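Local coordinates for protein alpha-tubulin N-acetyltransferase (Danio rerio, PDB 4H6U) that transfers an acetyl group from acetyl-coenzyme A to alpha-tubulin, through a catalytic domain of the GNAT acetyltransferase family, at residues G93-G98 against D139-H144; E148-A153 against Y169-S174. The protein carries 1 engineered substitution. One frame throughout, in Å; residues are numbered along the deposited sequence.

Interaction 1 (G93-G98 against D139-H144). With PO4 (phosphate ion), chain E.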
loop_
_atom_site.group_PDB
_atom_site.type_symbol
_atom_site.label_atom_id
_atom_site.label_comp_id
_atom_site.label_asym_id
_atom_site.label_seq_id
_atom_site.Cartn_x
_atom_site.Cartn_y
_atom_site.Cartn_z
ATOM N N GLY A 93 7.347 12.875 5.199
ATOM C CA GLY A 93 6.144 12.317 5.757
ATOM C C GLY A 93 5.319 11.485 4.775
ATOM O O GLY A 93 5.527 11.547 3.574
ATOM N N PHE A 94 4.436 10.645 5.305
ATOM C CA PHE A 94 3.478 9.917 4.485
ATOM C C PHE A 94 2.075 9.888 5.102
ATOM O O PHE A 94 1.894 9.990 6.297
ATOM C CB PHE A 94 3.949 8.483 4.188
ATOM C CG PHE A 94 4.115 7.594 5.409
ATOM C CD1 PHE A 94 3.021 7.101 6.089
ATOM C CD2 PHE A 94 5.368 7.179 5.811
ATOM C CE1 PHE A 94 3.170 6.263 7.194
ATOM C CE2 PHE A 94 5.540 6.335 6.919
ATOM C CZ PHE A 94 4.446 5.880 7.615
ATOM N N LEU A 95 1.084 9.755 4.240
ATOM C CA LEU A 95 -0.289 9.715 4.652
ATOM C C LEU A 95 -0.979 8.719 3.745
ATOM O O LEU A 95 -0.946 8.830 2.506
ATOM C CB LEU A 95 -0.921 11.099 4.521
ATOM C CG LEU A 95 -2.415 11.268 4.689
ATOM C CD1 LEU A 95 -2.753 10.894 6.122
ATOM C CD2 LEU A 95 -2.871 12.737 4.375
ATOM N N LYS A 96 -1.649 7.768 4.368
ATOM C CA LYS A 96 -2.355 6.742 3.615
ATOM C C LYS A 96 -3.846 6.770 3.951
ATOM O O LYS A 96 -4.255 6.779 5.128
ATOM C CB LYS A 96 -1.763 5.369 3.951
ATOM C CG LYS A 96 -2.284 4.196 3.104
ATOM C CD LYS A 96 -1.637 2.910 3.621
ATOM C CE LYS A 96 -2.181 1.654 3.057
ATOM N NZ LYS A 96 -1.340 0.524 3.559
ATOM N N VAL A 97 -4.661 6.866 2.912
ATOM C CA VAL A 97 -6.098 6.821 3.099
ATOM C C VAL A 97 -6.683 5.746 2.270
ATOM O O VAL A 97 -6.038 5.252 1.339
ATOM C CB VAL A 97 -6.796 8.140 2.726
ATOM C CG1 VAL A 97 -6.355 9.237 3.647
ATOM C CG2 VAL A 97 -6.520 8.476 1.273
ATOM N N GLY A 98 -7.915 5.383 2.608
ATOM C CA GLY A 98 -8.625 4.414 1.822
ATOM C C GLY A 98 -10.036 4.282 2.329
ATOM O O GLY A 98 -10.321 4.531 3.512
ATOM N N ASP A 139 -3.867 18.580 4.524
ATOM C CA ASP A 139 -4.572 19.556 3.690
ATOM C C ASP A 139 -4.574 19.169 2.203
ATOM O O ASP A 139 -5.603 19.237 1.543
ATOM C CB ASP A 139 -3.975 20.960 3.847
ATOM C CG ASP A 139 -4.348 21.621 5.174
ATOM O OD1 ASP A 139 -5.199 21.073 5.918
ATOM O OD2 ASP A 139 -3.804 22.719 5.464
ATOM N N PHE A 140 -3.447 18.691 1.687
ATOM C CA PHE A 140 -3.415 18.277 0.299
ATOM C C PHE A 140 -4.412 17.129 0.029
ATOM O O PHE A 140 -5.159 17.157 -0.961
ATOM C CB PHE A 140 -2.002 17.877 -0.107
ATOM C CG PHE A 140 -1.876 17.551 -1.572
ATOM C CD1 PHE A 140 -1.495 18.516 -2.472
ATOM C CD2 PHE A 140 -2.225 16.288 -2.049
ATOM C CE1 PHE A 140 -1.398 18.238 -3.845
ATOM C CE2 PHE A 140 -2.153 15.983 -3.407
ATOM C CZ PHE A 140 -1.746 16.963 -4.320
ATOM N N MET A 141 -4.459 16.155 0.926
ATOM C CA MET A 141 -5.372 15.009 0.771
ATOM C C MET A 141 -6.839 15.488 0.822
ATOM O O MET A 141 -7.648 15.136 -0.027
ATOM C CB MET A 141 -5.084 13.956 1.852
ATOM C CG MET A 141 -5.995 12.713 1.829
ATOM S SD MET A 141 -7.524 12.939 2.780
ATOM C CE MET A 141 -6.900 13.161 4.419
ATOM N N LEU A 142 -7.180 16.313 1.809
ATOM C CA LEU A 142 -8.540 16.829 1.922
ATOM C C LEU A 142 -8.994 17.570 0.643
ATOM O O LEU A 142 -10.105 17.339 0.152
ATOM C CB LEU A 142 -8.656 17.762 3.137
ATOM C CG LEU A 142 -8.332 17.139 4.509
ATOM C CD1 LEU A 142 -8.252 18.213 5.593
ATOM C CD2 LEU A 142 -9.307 16.040 4.909
ATOM N N LYS A 143 -8.148 18.440 0.102
ATOM C CA LYS A 143 -8.504 19.181 -1.100
ATOM C C LYS A 143 -8.777 18.201 -2.254
ATOM O O LYS A 143 -9.813 18.297 -2.934
ATOM C CB LYS A 143 -7.403 20.196 -1.499
ATOM N N HIS A 144 -7.868 17.250 -2.448
ATOM C CA HIS A 144 -7.872 16.403 -3.644
ATOM C C HIS A 144 -8.869 15.248 -3.584
ATOM O O HIS A 144 -9.423 14.866 -4.620
ATOM C CB HIS A 144 -6.466 15.932 -3.930
ATOM C CG HIS A 144 -5.618 16.990 -4.562
ATOM N ND1 HIS A 144 -5.461 17.092 -5.929
ATOM C CD2 HIS A 144 -4.954 18.046 -4.024
ATOM C CE1 HIS A 144 -4.698 18.135 -6.202
ATOM N NE2 HIS A 144 -4.372 18.730 -5.063
HETATM P P PO4 E . -2.383 -1.782 1.192
HETATM O O1 PO4 E . -0.912 -2.102 1.068
HETATM O O2 PO4 E . -3.241 -2.976 0.822
HETATM O O3 PO4 E . -2.761 -1.464 2.619
HETATM O O4 PO4 E . -2.627 -0.594 0.278
#
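Leu95 and Val97 of strand 90-99 meet Met141 of helix 133-145 in a small, buried, wholly apolar helix-on-sheet contact near the centre of the chain. CD2 of Leu95 lies 3.6 Å from CB of Met141, the two side chains crossing at about a right angle. CG1 of Val97 comes within 3.9 Å of CG of Met141 and about as near to its sulfur and methyl. Met141 leaves the helix with CG anti to the backbone N (chi1 179°), then bends at chi2 and chi3, which folds SD and CE back beside Val97. In the GNAT fold this helix packs on one face of the central mixed sheet; the side chain of Leu95 is about 7 Å from the bound acetyl-coenzyme A. An alanine at Met141 would remove CG, SD and CE, and would probably leave CG1 of Val97 without its helix partner and open a gap between helix and strand. Lys96 leaves the opposite face of the sheet, and its extended chain carries NZ to a hydrogen bond with O3 of a phosphate ion (2.6 Å), probably from the crystallisation liquor. That ion is also bound by Lys96 and His74 of the second subunit.

Interaction 2 (E148-A153 against Y169-S174)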
loop_
_atom_site.group_PDB
_atom_site.type_symbol
_atom_site.label_atom_id
_atom_site.label_comp_id
_atom_site.label_asym_id
_atom_site.label_seq_id
_atom_site.Cartn_x
_atom_site.Cartn_y
_atom_site.Cartn_z
ATOM N N GLU A 148 -14.162 16.628 4.112
ATOM C CA GLU A 148 -13.813 17.378 5.303
ATOM C C GLU A 148 -13.388 16.373 6.354
ATOM O O GLU A 148 -13.744 15.189 6.317
ATOM C CB GLU A 148 -14.981 18.253 5.808
ATOM C CG GLU A 148 -15.561 19.292 4.849
ATOM C CD GLU A 148 -14.720 20.586 4.745
ATOM O OE1 GLU A 148 -13.684 20.698 5.444
ATOM O OE2 GLU A 148 -15.109 21.505 3.978
ATOM N N PRO A 149 -12.591 16.841 7.293
ATOM C CA PRO A 149 -12.029 15.949 8.302
ATOM C C PRO A 149 -13.111 15.201 9.098
ATOM O O PRO A 149 -12.915 14.035 9.474
ATOM C CB PRO A 149 -11.233 16.910 9.205
ATOM C CG PRO A 149 -10.938 18.129 8.313
ATOM C CD PRO A 149 -12.078 18.223 7.371
ATOM N N ALA A 150 -14.249 15.852 9.339
ATOM C CA ALA A 150 -15.330 15.211 10.102
ATOM C C ALA A 150 -16.070 14.120 9.327
ATOM O O ALA A 150 -16.718 13.277 9.943
ATOM C CB ALA A 150 -16.302 16.238 10.592
ATOM N N GLN A 151 -15.904 14.059 8.003
ATOM C CA GLN A 151 -16.606 13.031 7.210
ATOM C C GLN A 151 -15.808 11.778 7.017
ATOM O O GLN A 151 -16.282 10.837 6.385
ATOM C CB GLN A 151 -16.948 13.553 5.807
ATOM C CG GLN A 151 -17.842 14.781 5.759
ATOM C CD GLN A 151 -17.935 15.378 4.349
ATOM O OE1 GLN A 151 -16.928 15.511 3.644
ATOM N NE2 GLN A 151 -19.157 15.666 3.911
ATOM N N MET A 152 -14.619 11.723 7.600
ATOM C CA MET A 152 -13.817 10.517 7.505
ATOM C C MET A 152 -13.703 9.805 8.841
ATOM O O MET A 152 -14.050 10.350 9.874
ATOM C CB MET A 152 -12.434 10.834 6.970
ATOM C CG MET A 152 -11.602 11.620 7.880
ATOM S SD MET A 152 -9.936 11.723 7.185
ATOM C CE MET A 152 -10.307 12.199 5.540
ATOM N N ALA A 153 -13.256 8.560 8.783
ATOM C CA ALA A 153 -12.963 7.762 9.964
ATOM C C ALA A 153 -11.444 7.590 10.159
ATOM O O ALA A 153 -10.666 7.675 9.209
ATOM C CB ALA A 153 -13.616 6.395 9.831
ATOM N N TYR A 169 -7.745 20.937 13.566
ATOM C CA TYR A 169 -8.992 20.765 12.794
ATOM C C TYR A 169 -10.270 20.837 13.656
ATOM O O TYR A 169 -11.362 20.587 13.163
ATOM C CB TYR A 169 -8.925 19.476 11.931
ATOM C CG TYR A 169 -7.765 19.574 10.946
ATOM C CD1 TYR A 169 -7.949 20.060 9.664
ATOM C CD2 TYR A 169 -6.481 19.271 11.339
ATOM C CE1 TYR A 169 -6.892 20.200 8.795
ATOM C CE2 TYR A 169 -5.422 19.403 10.484
ATOM C CZ TYR A 169 -5.623 19.872 9.217
ATOM O OH TYR A 169 -4.536 20.003 8.378
ATOM N N ASP A 170 -10.123 21.179 14.940
ATOM C CA ASP A 170 -11.256 21.295 15.861
ATOM C C ASP A 170 -12.143 20.042 15.959
ATOM O O ASP A 170 -13.354 20.129 16.183
ATOM C CB ASP A 170 -12.094 22.497 15.477
ATOM C CG ASP A 170 -11.336 23.767 15.657
ATOM O OD1 ASP A 170 -10.322 23.701 16.387
ATOM O OD2 ASP A 170 -11.723 24.807 15.070
ATOM N N LEU A 171 -11.528 18.889 15.786
ATOM C CA LEU A 171 -12.243 17.622 15.924
ATOM C C LEU A 171 -12.122 17.159 17.377
ATOM O O LEU A 171 -11.159 16.516 17.745
ATOM C CB LEU A 171 -11.688 16.573 14.954
ATOM C CG LEU A 171 -11.908 16.828 13.469
ATOM C CD1 LEU A 171 -11.639 15.565 12.686
ATOM C CD2 LEU A 171 -13.316 17.296 13.216
ATOM N N ARG A 172 -13.149 17.443 18.167
ATOM C CA ARG A 172 -13.118 17.264 19.616
ATOM C C ARG A 172 -14.088 16.200 20.134
ATOM O O ARG A 172 -13.788 15.503 21.097
ATOM C CB ARG A 172 -13.440 18.590 20.297
ATOM C CG ARG A 172 -12.252 19.526 20.218
ATOM C CD ARG A 172 -12.528 20.939 20.709
ATOM N NE ARG A 172 -11.334 21.744 20.465
ATOM C CZ ARG A 172 -11.176 22.598 19.459
ATOM N NH1 ARG A 172 -12.163 22.832 18.594
ATOM N NH2 ARG A 172 -10.023 23.246 19.343
ATOM N N ASN A 173 -15.268 16.151 19.537
ATOM C CA ASN A 173 -16.324 15.294 19.996
ATOM C C ASN A 173 -16.378 13.994 19.255
ATOM O O ASN A 173 -16.853 13.926 18.131
ATOM C CB ASN A 173 -17.639 16.020 19.852
ATOM C CG ASN A 173 -17.686 17.263 20.693
ATOM O OD1 ASN A 173 -17.311 17.259 21.871
ATOM N ND2 ASN A 173 -18.120 18.353 20.082
ATOM N N SER A 174 -15.949 12.948 19.942
ATOM C CA SER A 174 -15.905 11.618 19.364
ATOM C C SER A 174 -17.215 10.914 19.662
ATOM O O SER A 174 -17.829 11.122 20.696
ATOM C CB SER A 174 -14.723 10.821 19.945
ATOM O OG SER A 174 -14.734 9.502 19.444
#
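Pro149 faces Tyr169 and Leu171 with two different atoms of its ring, and Ala150 adds a methyl beside it. CG of Pro149 approaches CD1 of Tyr169 at 3.8 Å; the two side chains cross at about a right angle, and the proline carbon comes obliquely upon the aromatic ring. Its neighbour CB turns to Leu171 instead, meeting CD1 at 3.8 Å, while the same methyl lies equally near the carbonyl O of Pro149. The other branch of the leucine, CD2, reaches CB of Ala150 at 4.1 Å, so the forked end of Leu171 spans two consecutive residues. CG of Leu171 stands anti to its own carbonyl carbon, beside the backbone N, and this rotation carries the fork to Pro149 and Ala150.

The contact joins two connections of the GNAT fold: the one from helix 133-145 to strand 153-155, which holds a 3-10 turn at 149-151, and the one that leaves helix 159-168 for strand 181-182. The turn is held at its start by Glu148, whose N donates to OE1 of Gln151 at 3.0 Å in a nearly straight bond (169°), with the donor tilted 32° from the amide carbonyl plane. Glu148 O in turn accepts the backbone N of Gln151, so the two residues are joined by two bonds across the turn that carries Pro149 and Ala150. Beyond the contact, Pro149 O accepts from the hydroxyl of Tyr154, and the Tyr169 ring meets Phe138 edge-to-face. On the solvent side of the second loop, Arg172 forms a salt bridge with Asp170, NH1 standing 3.0 Å from OD1.

The centres of interactions 1 and 2 are 15 Å apart, and helix 133-145 connects them. The segments of interaction 1 precede those of interaction 2 along the chain, all of them parts of the same GNAT fold. The helix presents Met141 to strand 90-99, while Leu142 packs on Pro149 and Tyr169, and Asp139 OD1 stands 2.8 Å from Tyr169 OH in a probable hydrogen bond. The methyls of Met141 and Met152 also touch, CE to CE at 3.7 Å. The apolar packing therefore runs from the sheet, through the shared helix, to the two loops. Both contacts lie near the cofactor, the side chain of Tyr169 being about 6 Å from the bound acetyl-coenzyme A.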